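PDB 6ED2: glycosyl hydrolase family 2, TIM barrel domain protein from Faecalibacterium prausnitzii A2-165, which is a gut bacterial beta-glucuronidase that probably cleaves glucuronic acid from beta-glucuronide conjugates, and that carries bound magnesium. Local coordinates for residues A554-Q557 with N558-L561; T620-P623 with V624-K628; A544-L547 with P548-W552; L561-T564 with H565-D569; R339-E342 with L343-W346. One frame throughout, in Å; residues are numbered along the deposited sequence.

Overall arrangement
Contacts 1, 3, 4 and 5 are largely buried, whereas contact 2 lies at the surface near the C-terminus. Contacts 3, 1 and 4 follow one another: the loop 544-552 leads into helix 554-570, whose successive turns make up contacts 1 and 4. Contact 5 sits on another barrel helix, 334-347, its centre about 22 Å from that of contact 1. The three helical contacts share backbone bonding but differ in side chains: amide and water in contact 1, aromatic and aliphatic packing in contact 4, a salt bridge and a methyl-ring contact in contact 5. Contact 3 turns at a cis proline between subunits; contact 2 closes a beta turn and touches contact 4 through Lys-627.

Contact 1. Residues A554-Q557 with N558-L561; sequences AEYQ and NEYL
Gln-557 and Leu-561 form the close-packed side of this helical turn. The glutamine CG lies anti to its own N (chi1 167°), and a bend at chi2 (78°) turns the amide forward along the helix, toward the next turn, so that CD and NE2 each approach Leu-561 CD1 to 3.8 Å. Leu-561 CG presses on the Gln-557 carbonyl O from 3.2 Å. The same amide crosses the Tyr-560 side chain, the two planes only 11° apart and Gln-557 OE1 4.1 Å from Tyr-560 CD2. OE1 is also hydrogen-bonded to Thr-538 and the Tyr-560 hydroxyl to Gly-537 N, which fixes both groups. These residues make up the opening turns of helix 554-570, the crossover between parallel strands 531-535 and 574-580 of the TIM barrel. Regular i to i+4 bonds tie the turns together, the shortest running from Tyr-560 N to Tyr-556 O at 2.7 Å. Tyr-556 adds a looser contact, between its CE2 and Tyr-560 CB. Packing gives way to water at Asn-558, which is partly exposed. One water donates to Asn-558 OD1 at 2.7 Å and to Ala-554 O at 2.8 Å, giving that carbonyl a second donor besides Asn-558 N. Glu-559, also partly exposed, extends back over the Glu-555 carbonyl. The two carboxylates stay apart, Glu-555 OE1 6.6 Å from Glu-559 OE2, and each has partners of its own: Glu-559 OE1 lies very close to Ser-549 OG, probably hydrogen-bonded though the distance is doubtful, while Glu-555 takes Lys-546 N, His-545 and Tyr-613 of a second subunit.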
loop_
_atom_site.group_PDB
_atom_site.type_symbol
_atom_site.label_atom_id
_atom_site.label_comp_id
_atom_site.label_asym_id
_atom_site.label_seq_id
_atom_site.Cartn_x
_atom_site.Cartn_y
_atom_site.Cartn_z
ATOM N N ALA A 554 10.459 1.058 6.991
ATOM C CA ALA A 554 10.260 1.666 8.307
ATOM C C ALA A 554 11.399 1.310 9.249
ATOM O O ALA A 554 11.871 2.162 10.016
ATOM C CB ALA A 554 8.925 1.219 8.906
ATOM N N GLU A 555 11.856 0.055 9.195
ATOM C CA GLU A 555 12.946 -0.396 10.048
ATOM C C GLU A 555 14.211 0.410 9.798
ATOM O O GLU A 555 14.891 0.825 10.743
ATOM C CB GLU A 555 13.221 -1.878 9.805
ATOM C CG GLU A 555 12.256 -2.804 10.525
ATOM C CD GLU A 555 10.890 -2.866 9.852
ATOM O OE1 GLU A 555 10.757 -2.396 8.685
ATOM O OE2 GLU A 555 9.956 -3.400 10.497
ATOM N N TYR A 556 14.567 0.599 8.524
ATOM C CA TYR A 556 15.767 1.351 8.214
ATOM C C TYR A 556 15.662 2.764 8.771
ATOM O O TYR A 556 16.579 3.243 9.448
ATOM C CB TYR A 556 16.016 1.369 6.699
ATOM C CG TYR A 556 17.402 1.880 6.384
ATOM C CD1 TYR A 556 18.506 1.032 6.454
ATOM C CD2 TYR A 556 17.622 3.228 6.096
ATOM C CE1 TYR A 556 19.780 1.499 6.208
ATOM C CE2 TYR A 556 18.886 3.704 5.844
ATOM C CZ TYR A 556 19.967 2.838 5.901
ATOM O OH TYR A 556 21.238 3.309 5.664
ATOM N N GLN A 557 14.538 3.436 8.519
ATOM C CA GLN A 557 14.356 4.794 9.029
ATOM C C GLN A 557 14.554 4.838 10.538
ATOM O O GLN A 557 15.303 5.683 11.050
ATOM C CB GLN A 557 12.976 5.333 8.632
ATOM C CG GLN A 557 12.550 6.606 9.368
ATOM C CD GLN A 557 13.203 7.872 8.818
ATOM O OE1 GLN A 557 14.320 7.834 8.297
ATOM N NE2 GLN A 557 12.499 9.001 8.921
ATOM N N ASN A 558 13.928 3.907 11.269
ATOM C CA ASN A 558 14.109 3.885 12.721
ATOM C C ASN A 558 15.564 3.622 13.107
ATOM O O ASN A 558 16.072 4.214 14.070
ATOM C CB ASN A 558 13.191 2.841 13.363
ATOM C CG ASN A 558 11.788 3.402 13.696
ATOM O OD1 ASN A 558 11.377 4.476 13.215
ATOM N ND2 ASN A 558 11.051 2.667 14.524
ATOM N N GLU A 559 16.248 2.725 12.378
ATOM C CA GLU A 559 17.648 2.426 12.678
ATOM C C GLU A 559 18.525 3.634 12.401
ATOM O O GLU A 559 19.412 3.965 13.195
ATOM C CB GLU A 559 18.131 1.222 11.857
ATOM C CG GLU A 559 17.654 -0.114 12.395
ATOM C CD GLU A 559 17.553 -1.197 11.326
ATOM O OE1 GLU A 559 18.224 -1.079 10.273
ATOM O OE2 GLU A 559 16.760 -2.151 11.532
ATOM N N TYR A 560 18.270 4.307 11.281
ATOM C CA TYR A 560 19.028 5.499 10.920
ATOM C C TYR A 560 18.816 6.602 11.944
ATOM O O TYR A 560 19.775 7.270 12.354
ATOM C CB TYR A 560 18.609 5.948 9.518
ATOM C CG TYR A 560 18.959 7.364 9.163
ATOM C CD1 TYR A 560 20.075 7.640 8.364
ATOM C CD2 TYR A 560 18.170 8.435 9.596
ATOM C CE1 TYR A 560 20.400 8.933 8.016
ATOM C CE2 TYR A 560 18.503 9.750 9.267
ATOM C CZ TYR A 560 19.622 9.989 8.472
ATOM O OH TYR A 560 19.963 11.275 8.116
ATOM N N LEU A 561 17.568 6.796 12.385
ATOM C CA LEU A 561 17.285 7.854 13.351
ATOM C C LEU A 561 17.975 7.583 14.680
ATOM O O LEU A 561 18.503 8.508 15.309
ATOM C CB LEU A 561 15.775 8.008 13.555
ATOM C CG LEU A 561 14.992 8.549 12.353
ATOM C CD1 LEU A 561 13.453 8.503 12.572
ATOM C CD2 LEU A 561 15.452 9.969 12.023
HETATM O O HOH W 1 10.298 4.401 10.769
#

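Contact 2. Residues T620-P623 with V624-K628; sequences TTLP and VDFKK
Leu-622 sets its CD2 methyl squarely over one face of the Phe-626 ring, 3.6 Å from the centroid and only 4° off the ring normal, a well-centred CH-pi contact. The other leucine methyl, CD1, reaches the ring rim at CD1 of Phe-626, 3.8 Å away. On the opposite face lies Lys-627 CD, offset toward the rim, so the ring is sandwiched between two aliphatic groups. With CG anti to the backbone N (chi1 180°), the phenyl swings back toward the leucine. Pro-623 fills in behind, its CG 4.1 Å from Phe-626 CB. The backbone beneath is a type I beta turn from Pro-623 to Phe-626, in the C-terminal tail that follows helix 610-621 of the TIM barrel. Its closing bond, Phe-626 N to Pro-623 O, measures 3.1 Å, the donor standing well above the carbonyl plane rather than on a lone pair. At the turn, Asp-625 OD2 meets Lys-628 NZ in a rather long salt bridge of 3.6 Å. Farther out, Arg-317 bonds the carbonyls of Leu-622 and Pro-623, and Arg-306 those of Asp-625 and Phe-626. Tyr-315 of strand 312-320 meets the Phe-626 ring edge to face.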
loop_
_atom_site.group_PDB
_atom_site.type_symbol
_atom_site.label_atom_id
_atom_site.label_comp_id
_atom_site.label_asym_id
_atom_site.label_seq_id
_atom_site.Cartn_x
_atom_site.Cartn_y
_atom_site.Cartn_z
ATOM N N THR A 620 9.096 14.078 23.792
ATOM C CA THR A 620 8.369 14.296 25.037
ATOM C C THR A 620 9.119 13.773 26.247
ATOM O O THR A 620 8.750 14.109 27.371
ATOM C CB THR A 620 6.980 13.639 24.991
ATOM O OG1 THR A 620 7.125 12.217 24.925
ATOM C CG2 THR A 620 6.168 14.143 23.785
ATOM N N THR A 621 10.153 12.964 26.044
ATOM C CA THR A 621 11.001 12.516 27.140
ATOM C C THR A 621 12.165 13.470 27.397
ATOM O O THR A 621 12.507 13.720 28.558
ATOM C CB THR A 621 11.527 11.106 26.846
ATOM O OG1 THR A 621 10.428 10.190 26.851
ATOM C CG2 THR A 621 12.539 10.674 27.890
ATOM N N LEU A 622 12.782 14.013 26.347
ATOM C CA LEU A 622 13.854 14.986 26.548
ATOM C C LEU A 622 13.322 16.210 27.293
ATOM O O LEU A 622 12.292 16.777 26.891
ATOM C CB LEU A 622 14.450 15.428 25.214
ATOM C CG LEU A 622 15.152 14.373 24.363
ATOM C CD1 LEU A 622 15.635 14.982 23.051
ATOM C CD2 LEU A 622 16.320 13.766 25.138
ATOM N N PRO A 623 13.984 16.654 28.359
ATOM C CA PRO A 623 13.558 17.892 29.026
ATOM C C PRO A 623 13.712 19.092 28.105
ATOM O O PRO A 623 14.457 19.061 27.118
ATOM C CB PRO A 623 14.494 17.993 30.242
ATOM C CG PRO A 623 15.681 17.183 29.879
ATOM C CD PRO A 623 15.151 16.044 29.019
ATOM N N VAL A 624 12.987 20.166 28.440
ATOM C CA VAL A 624 12.993 21.342 27.571
ATOM C C VAL A 624 14.400 21.920 27.456
ATOM O O VAL A 624 14.779 22.451 26.401
ATOM C CB VAL A 624 11.967 22.386 28.069
ATOM C CG1 VAL A 624 12.183 22.702 29.525
ATOM C CG2 VAL A 624 12.035 23.661 27.232
ATOM N N ASP A 625 15.216 21.774 28.509
ATOM C CA ASP A 625 16.584 22.293 28.548
ATOM C C ASP A 625 17.628 21.181 28.423
ATOM O O ASP A 625 18.721 21.267 28.996
ATOM C CB ASP A 625 16.810 23.101 29.826
ATOM C CG ASP A 625 16.698 22.251 31.083
ATOM O OD1 ASP A 625 15.985 21.229 31.055
ATOM O OD2 ASP A 625 17.330 22.602 32.099
ATOM N N PHE A 626 17.295 20.135 27.672
ATOM C CA PHE A 626 18.232 19.071 27.349
ATOM C C PHE A 626 19.537 19.636 26.796
ATOM O O PHE A 626 19.547 20.661 26.104
ATOM C CB PHE A 626 17.573 18.151 26.329
ATOM C CG PHE A 626 18.422 17.001 25.884
ATOM C CD1 PHE A 626 18.629 16.770 24.530
ATOM C CD2 PHE A 626 18.962 16.116 26.809
ATOM C CE1 PHE A 626 19.389 15.692 24.098
ATOM C CE2 PHE A 626 19.719 15.025 26.393
ATOM C CZ PHE A 626 19.944 14.815 25.032
ATOM N N LYS A 627 20.640 18.959 27.132
ATOM C CA LYS A 627 21.983 19.213 26.615
ATOM C C LYS A 627 22.641 20.389 27.319
ATOM O O LYS A 627 22.907 21.422 26.691
ATOM C CB LYS A 627 21.977 19.455 25.105
ATOM C CG LYS A 627 23.139 18.795 24.410
ATOM C CD LYS A 627 22.868 17.314 24.245
ATOM C CE LYS A 627 23.664 16.787 23.103
ATOM N NZ LYS A 627 23.351 17.519 21.860
ATOM N N LYS A 628 22.902 20.230 28.619
ATOM C CA LYS A 628 23.664 21.225 29.354
ATOM C C LYS A 628 25.059 21.353 28.753
ATOM O O LYS A 628 25.638 20.393 28.238
ATOM C CB LYS A 628 23.728 20.865 30.842
ATOM C CG LYS A 628 22.396 21.109 31.572
ATOM C CD LYS A 628 22.456 20.731 33.061
ATOM C CE LYS A 628 21.133 21.032 33.772
ATOM N NZ LYS A 628 19.963 20.412 33.074
#

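Contact 3. Residues A544-L547 with P548-W552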
loop_
_atom_site.group_PDB
_atom_site.type_symbol
_atom_site.label_atom_id
_atom_site.label_comp_id
_atom_site.label_asym_id
_atom_site.label_seq_id
_atom_site.Cartn_x
_atom_site.Cartn_y
_atom_site.Cartn_z
ATOM N N ALA A 544 6.016 -0.044 4.415
ATOM C CA ALA A 544 7.159 -0.820 3.935
ATOM C C ALA A 544 7.921 -1.339 5.150
ATOM O O ALA A 544 8.650 -0.601 5.814
ATOM C CB ALA A 544 8.048 0.026 3.029
ATOM N N HIS A 545 7.739 -2.608 5.465
ATOM C CA HIS A 545 8.437 -3.229 6.572
ATOM C C HIS A 545 9.361 -4.309 6.030
ATOM O O HIS A 545 9.000 -5.048 5.109
ATOM C CB HIS A 545 7.446 -3.828 7.589
ATOM C CG HIS A 545 6.888 -2.825 8.559
ATOM N ND1 HIS A 545 7.477 -2.562 9.780
ATOM C CD2 HIS A 545 5.792 -2.025 8.489
ATOM C CE1 HIS A 545 6.776 -1.642 10.419
ATOM N NE2 HIS A 545 5.749 -1.294 9.659
ATOM N N LYS A 546 10.547 -4.412 6.610
ATOM C CA LYS A 546 11.415 -5.516 6.249
ATOM C C LYS A 546 12.298 -5.846 7.438
ATOM O O LYS A 546 12.786 -4.950 8.130
ATOM C CB LYS A 546 12.262 -5.199 5.006
ATOM C CG LYS A 546 12.896 -6.447 4.429
ATOM C CD LYS A 546 12.559 -6.662 2.959
ATOM C CE LYS A 546 13.416 -7.792 2.399
ATOM N NZ LYS A 546 13.568 -7.776 0.938
ATOM N N LEU A 547 12.481 -7.136 7.679
ATOM C CA LEU A 547 13.304 -7.617 8.784
ATOM C C LEU A 547 14.281 -8.653 8.240
ATOM O O LEU A 547 13.852 -9.750 7.822
ATOM C CB LEU A 547 12.418 -8.197 9.888
ATOM C CG LEU A 547 13.117 -8.844 11.081
ATOM C CD1 LEU A 547 13.726 -7.785 11.986
ATOM C CD2 LEU A 547 12.115 -9.688 11.833
ATOM N N PRO A 548 15.583 -8.361 8.199
ATOM C CA PRO A 548 16.205 -7.100 8.624
ATOM C C PRO A 548 15.977 -5.975 7.605
ATOM O O PRO A 548 15.429 -6.224 6.529
ATOM C CB PRO A 548 17.674 -7.468 8.729
ATOM C CG PRO A 548 17.852 -8.508 7.659
ATOM C CD PRO A 548 16.565 -9.301 7.630
ATOM N N SER A 549 16.385 -4.754 7.950
ATOM C CA SER A 549 15.948 -3.581 7.205
ATOM C C SER A 549 16.580 -3.514 5.818
ATOM O O SER A 549 17.636 -4.092 5.549
ATOM C CB SER A 549 16.288 -2.298 7.968
ATOM O OG SER A 549 17.688 -2.171 8.200
ATOM N N VAL A 550 15.893 -2.792 4.929
ATOM C CA VAL A 550 16.468 -2.266 3.697
ATOM C C VAL A 550 16.138 -0.781 3.623
ATOM O O VAL A 550 15.093 -0.329 4.110
ATOM C CB VAL A 550 15.951 -2.994 2.438
ATOM C CG1 VAL A 550 16.419 -4.459 2.433
ATOM C CG2 VAL A 550 14.412 -2.896 2.354
ATOM N N MET A 551 17.050 -0.014 3.032
ATOM C CA MET A 551 16.747 1.377 2.730
ATOM C C MET A 551 15.383 1.458 2.060
ATOM O O MET A 551 15.072 0.645 1.182
ATOM C CB MET A 551 17.833 1.971 1.829
ATOM C CG MET A 551 19.194 2.093 2.514
ATOM S SD MET A 551 20.468 2.574 1.331
ATOM C CE MET A 551 20.327 4.361 1.381
ATOM N N TRP A 552 14.564 2.410 2.537
ATOM C CA TRP A 552 13.173 2.694 2.158
ATOM C C TRP A 552 12.145 2.041 3.092
ATOM O O TRP A 552 10.953 2.357 2.996
ATOM C CB TRP A 552 12.867 2.303 0.701
ATOM C CG TRP A 552 13.323 3.336 -0.301
ATOM C CD1 TRP A 552 14.531 3.376 -0.955
ATOM C CD2 TRP A 552 12.583 4.482 -0.760
ATOM N NE1 TRP A 552 14.581 4.469 -1.795
ATOM C CE2 TRP A 552 13.403 5.167 -1.690
ATOM C CE3 TRP A 552 11.315 5.000 -0.469
ATOM C CZ2 TRP A 552 12.989 6.343 -2.338
ATOM C CZ3 TRP A 552 10.897 6.174 -1.128
ATOM C CH2 TRP A 552 11.736 6.826 -2.041
#
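Leu-547 and Pro-548 are joined by a cis peptide bond at a chain reversal in the loop between strand 531-535 and helix 554-570 of the TIM barrel. From Lys-546 to Ser-549 the backbone has the geometry of a type VIb turn: the end CA atoms are 5.0 Å apart, yet no hydrogen bond closes it. The arms leave nearly antiparallel, 158° apart. What joins them is mainly van der Waals contact, with Lys-546 in the middle. Its CG, anti to the backbone N (chi1 -166°), turns over the Pro-548 carbonyl O at 3.3 Å, and its CB meets Val-550 CG2 at 4.1 Å. A weak CA-H...O contact reaches from Ser-549 CA to Lys-546 O, 3.6 Å away. At the open end of the loop, Ala-544 CB rests 3.7 Å from Trp-552 O. Polar groups, side-chain and backbone, look outward to other subunits: Lys-546 NZ forms a salt bridge with Asp-595 and Trp-552 NE1 bonds Ile-591 O, both of a third subunit, while Leu-547 O accepts from Arg-339 of a second. Within the chain, Val-550 O accepts from Ser-553 OG. The cis bond itself puts Pro-548 CD on the same side as Leu-547 O, 2.8 Å from it.

Contact 4. Residues L561-T564 with H565-D569; sequences LEMT and HAVFD
His-565 lies across the carbonyl of Leu-561, one turn back on helix 554-570, which links barrel strands 531-535 and 574-580 in a beta-alpha-beta unit of the TIM barrel. Its N donates to that oxygen at 2.8 Å, and its ring, with CG anti to its own carbonyl carbon (chi1 -68°), folds back over the same atom, which sits 3.0 Å above the ring plane and toward the rim. ND1 is close to this oxygen but badly angled for a bond; NE2 is instead hydrogen-bonded to Tyr-536 OH. Ala-566, on the exposed side, offers little more than a methyl that grazes Met-563 O at 3.4 Å, while its N is held by Glu-562 O. Val-567 faces the protein again: CG2 touches Met-563 SD at 4.0 Å, the two side chains lying alongside and pointing the same way toward helix 508-525. Phe-568 also runs alongside its partner one turn earlier. Thr-564 CG2 reaches both CE1 and CZ of the ring at 3.5 Å, a tight methyl-aromatic contact, while Thr-564 OG1 turns back to Tyr-560 O. Phe-568 N donates to Thr-564 O at 3.0 Å. Beyond the pair, Phe-533 stacks on the phenyl ring, and CD2 of Phe-568 comes in plane to the edge of the His-565 ring. Asp-569 carries the backbone pattern on and pairs its carboxylate with Arg-618 of helix 610-621; its N bonds His-565 O at 2.8 Å.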
loop_
_atom_site.group_PDB
_atom_site.type_symbol
_atom_site.label_atom_id
_atom_site.label_comp_id
_atom_site.label_asym_id
_atom_site.label_seq_id
_atom_site.Cartn_x
_atom_site.Cartn_y
_atom_site.Cartn_z
ATOM N N LEU A 561 17.568 6.796 12.385
ATOM C CA LEU A 561 17.285 7.854 13.351
ATOM C C LEU A 561 17.975 7.583 14.680
ATOM O O LEU A 561 18.503 8.508 15.309
ATOM C CB LEU A 561 15.775 8.008 13.555
ATOM C CG LEU A 561 14.992 8.549 12.353
ATOM C CD1 LEU A 561 13.453 8.503 12.572
ATOM C CD2 LEU A 561 15.452 9.969 12.023
ATOM N N GLU A 562 17.975 6.325 15.127
ATOM C CA GLU A 562 18.614 6.003 16.395
ATOM C C GLU A 562 20.114 6.235 16.318
ATOM O O GLU A 562 20.717 6.767 17.257
ATOM C CB GLU A 562 18.311 4.557 16.786
ATOM C CG GLU A 562 16.831 4.329 17.119
ATOM C CD GLU A 562 16.571 3.035 17.872
ATOM O OE1 GLU A 562 17.544 2.290 18.140
ATOM O OE2 GLU A 562 15.391 2.775 18.202
ATOM N N MET A 563 20.736 5.836 15.206
ATOM C CA MET A 563 22.157 6.120 15.036
ATOM C C MET A 563 22.399 7.622 15.012
ATOM O O MET A 563 23.259 8.138 15.743
ATOM C CB MET A 563 22.678 5.466 13.760
ATOM C CG MET A 563 24.170 5.707 13.540
ATOM S SD MET A 563 24.538 7.273 12.695
ATOM C CE MET A 563 23.975 6.938 11.041
ATOM N N THR A 564 21.618 8.341 14.192
ATOM C CA THR A 564 21.787 9.781 14.040
ATOM C C THR A 564 21.655 10.496 15.380
ATOM O O THR A 564 22.482 11.353 15.722
ATOM C CB THR A 564 20.772 10.307 13.018
ATOM O OG1 THR A 564 20.947 9.609 11.777
ATOM C CG2 THR A 564 20.968 11.807 12.743
ATOM N N HIS A 565 20.659 10.123 16.179
ATOM C CA HIS A 565 20.455 10.817 17.447
ATOM C C HIS A 565 21.561 10.498 18.441
ATOM O O HIS A 565 21.903 11.342 19.275
ATOM C CB HIS A 565 19.082 10.460 18.033
ATOM C CG HIS A 565 17.934 10.998 17.234
ATOM N ND1 HIS A 565 16.719 10.357 17.144
ATOM C CD2 HIS A 565 17.826 12.116 16.474
ATOM C CE1 HIS A 565 15.910 11.060 16.372
ATOM N NE2 HIS A 565 16.558 12.131 15.950
ATOM N N ALA A 566 22.125 9.289 18.372
ATOM C CA ALA A 566 23.264 8.962 19.220
ATOM C C ALA A 566 24.454 9.857 18.897
ATOM O O ALA A 566 25.158 10.313 19.802
ATOM C CB ALA A 566 23.629 7.486 19.076
ATOM N N VAL A 567 24.678 10.143 17.613
ATOM C CA VAL A 567 25.682 11.138 17.250
ATOM C C VAL A 567 25.323 12.497 17.843
ATOM O O VAL A 567 26.141 13.108 18.548
ATOM C CB VAL A 567 25.851 11.209 15.725
ATOM C CG1 VAL A 567 26.866 12.277 15.377
ATOM C CG2 VAL A 567 26.289 9.840 15.178
ATOM N N PHE A 568 24.088 12.982 17.585
ATOM C CA PHE A 568 23.650 14.271 18.128
ATOM C C PHE A 568 23.950 14.343 19.609
ATOM O O PHE A 568 24.519 15.322 20.107
ATOM C CB PHE A 568 22.133 14.497 17.958
ATOM C CG PHE A 568 21.648 14.696 16.535
ATOM C CD1 PHE A 568 22.499 14.608 15.445
ATOM C CD2 PHE A 568 20.296 14.942 16.307
ATOM C CE1 PHE A 568 22.027 14.788 14.160
ATOM C CE2 PHE A 568 19.806 15.115 15.020
ATOM C CZ PHE A 568 20.669 15.038 13.939
ATOM N N ASP A 569 23.532 13.307 20.339
ATOM C CA ASP A 569 23.550 13.336 21.791
ATOM C C ASP A 569 24.968 13.297 22.342
ATOM O O ASP A 569 25.180 13.647 23.506
ATOM C CB ASP A 569 22.712 12.173 22.334
ATOM C CG ASP A 569 21.203 12.364 22.069
ATOM O OD1 ASP A 569 20.806 13.505 21.721
ATOM O OD2 ASP A 569 20.418 11.386 22.222
#

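Contact 5. Residues R339-E342 with L343-W346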
loop_
_atom_site.group_PDB
_atom_site.type_symbol
_atom_site.label_atom_id
_atom_site.label_comp_id
_atom_site.label_asym_id
_atom_site.label_seq_id
_atom_site.Cartn_x
_atom_site.Cartn_y
_atom_site.Cartn_z
ATOM N N ARG A 339 -4.603 21.045 11.691
ATOM C CA ARG A 339 -4.199 19.652 11.861
ATOM C C ARG A 339 -2.685 19.535 12.042
ATOM O O ARG A 339 -2.211 18.771 12.891
ATOM C CB ARG A 339 -4.678 18.834 10.657
ATOM C CG ARG A 339 -4.128 17.419 10.572
ATOM C CD ARG A 339 -4.755 16.495 11.603
ATOM N NE ARG A 339 -4.353 15.110 11.354
ATOM C CZ ARG A 339 -4.633 14.089 12.160
ATOM N NH1 ARG A 339 -5.319 14.294 13.276
ATOM N NH2 ARG A 339 -4.228 12.863 11.850
ATOM N N ASP A 340 -1.911 20.299 11.267
ATOM C CA ASP A 340 -0.449 20.205 11.371
ATOM C C ASP A 340 0.032 20.622 12.762
ATOM O O ASP A 340 0.871 19.942 13.370
ATOM C CB ASP A 340 0.223 21.048 10.278
ATOM C CG ASP A 340 0.044 20.453 8.870
ATOM O OD1 ASP A 340 -0.565 19.363 8.743
ATOM O OD2 ASP A 340 0.505 21.066 7.876
ATOM N N PHE A 341 -0.527 21.705 13.308
ATOM C CA PHE A 341 -0.173 22.087 14.672
ATOM C C PHE A 341 -0.638 21.052 15.699
ATOM O O PHE A 341 0.099 20.750 16.654
ATOM C CB PHE A 341 -0.716 23.483 14.977
ATOM C CG PHE A 341 0.196 24.585 14.481
ATOM C CD1 PHE A 341 1.194 25.111 15.310
ATOM C CD2 PHE A 341 0.099 25.050 13.175
ATOM C CE1 PHE A 341 2.048 26.108 14.853
ATOM C CE2 PHE A 341 0.951 26.050 12.708
ATOM C CZ PHE A 341 1.928 26.580 13.548
ATOM N N GLU A 342 -1.843 20.488 15.529
ATOM C CA GLU A 342 -2.264 19.416 16.429
ATOM C C GLU A 342 -1.274 18.248 16.390
ATOM O O GLU A 342 -0.960 17.656 17.431
ATOM C CB GLU A 342 -3.683 18.941 16.084
ATOM C CG GLU A 342 -4.777 19.982 16.371
ATOM C CD GLU A 342 -4.702 20.546 17.792
ATOM O OE1 GLU A 342 -5.071 19.819 18.747
ATOM O OE2 GLU A 342 -4.246 21.708 17.956
ATOM N N LEU A 343 -0.776 17.908 15.199
ATOM C CA LEU A 343 0.240 16.863 15.069
ATOM C C LEU A 343 1.572 17.285 15.693
ATOM O O LEU A 343 2.233 16.484 16.363
ATOM C CB LEU A 343 0.449 16.517 13.595
ATOM C CG LEU A 343 -0.708 15.822 12.867
ATOM C CD1 LEU A 343 -0.405 15.714 11.382
ATOM C CD2 LEU A 343 -0.955 14.443 13.480
ATOM N N MET A 344 1.998 18.526 15.475
ATOM C CA MET A 344 3.262 18.941 16.069
ATOM C C MET A 344 3.161 19.006 17.585
ATOM O O MET A 344 4.131 18.680 18.279
ATOM C CB MET A 344 3.715 20.281 15.485
ATOM C CG MET A 344 4.146 20.182 14.024
ATOM S SD MET A 344 4.916 21.691 13.399
ATOM C CE MET A 344 3.648 22.941 13.636
ATOM N N LYS A 345 1.995 19.380 18.122
ATOM C CA LYS A 345 1.818 19.308 19.573
ATOM C C LYS A 345 1.821 17.861 20.053
ATOM O O LYS A 345 2.452 17.524 21.060
ATOM C CB LYS A 345 0.526 20.008 19.991
ATOM C CG LYS A 345 0.567 21.514 19.802
ATOM C CD LYS A 345 -0.814 22.097 19.538
ATOM C CE LYS A 345 -1.690 22.052 20.782
ATOM N NZ LYS A 345 -3.046 22.648 20.508
ATOM N N TRP A 346 1.119 16.987 19.342
ATOM C CA TRP A 346 1.059 15.589 19.749
ATOM C C TRP A 346 2.454 14.978 19.790
ATOM O O TRP A 346 2.796 14.249 20.726
ATOM C CB TRP A 346 0.151 14.832 18.776
ATOM C CG TRP A 346 0.108 13.355 18.923
ATOM C CD1 TRP A 346 -0.683 12.637 19.777
ATOM C CD2 TRP A 346 0.862 12.393 18.166
ATOM N NE1 TRP A 346 -0.465 11.292 19.597
ATOM C CE2 TRP A 346 0.472 11.111 18.615
ATOM C CE3 TRP A 346 1.834 12.493 17.163
ATOM C CZ2 TRP A 346 1.021 9.932 18.097
ATOM C CZ3 TRP A 346 2.373 11.318 16.634
ATOM C CH2 TRP A 346 1.963 10.055 17.106
HETATM O O HOH W 2 -3.823 19.612 21.353
#
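Met-344 runs out extended and then bends at chi3 (-59°), which folds its CE methyl over the Phe-341 ring; Arg-339 bends earlier, at chi2 (73°), and brings one face of its guanidinium under Leu-343. Both pairs belong to helix 334-347, the crossover between parallel strands 312-320 and 351-353 that opens the TIM barrel. CE stands over the ring centre, 3.7 Å from the Phe-341 centroid and 12° off the normal, a CH-pi contact between side chains that point the same way. Phe-372 meets this ring edge to face, and helix 361-370 packs against it. On another side of the helix, Leu-343 CD2 sits over the centre of one guanidinium face, 3.9 Å from Arg-339 CZ. The nitrogens of that arginine bond other residues: NH2 donates to Arg-606 O. Leu-343 also packs on Leu-547 of a second subunit. Asp-340, next to Arg-339 in sequence, forms salt bridges with Arg-321 and Arg-606. The partly exposed side carries charge. Glu-342 and Lys-345 lie alongside each other, and Lys-345 NZ meets Glu-342 OE2 on its syn side at 3.0 Å in an i to i+3 salt bridge; Glu-370 is a second anionic partner for the lysine. A water completes the link, donating to Glu-342 OE1 at 2.9 Å and weakly accepting from Lys-345 NZ at 3.2 Å.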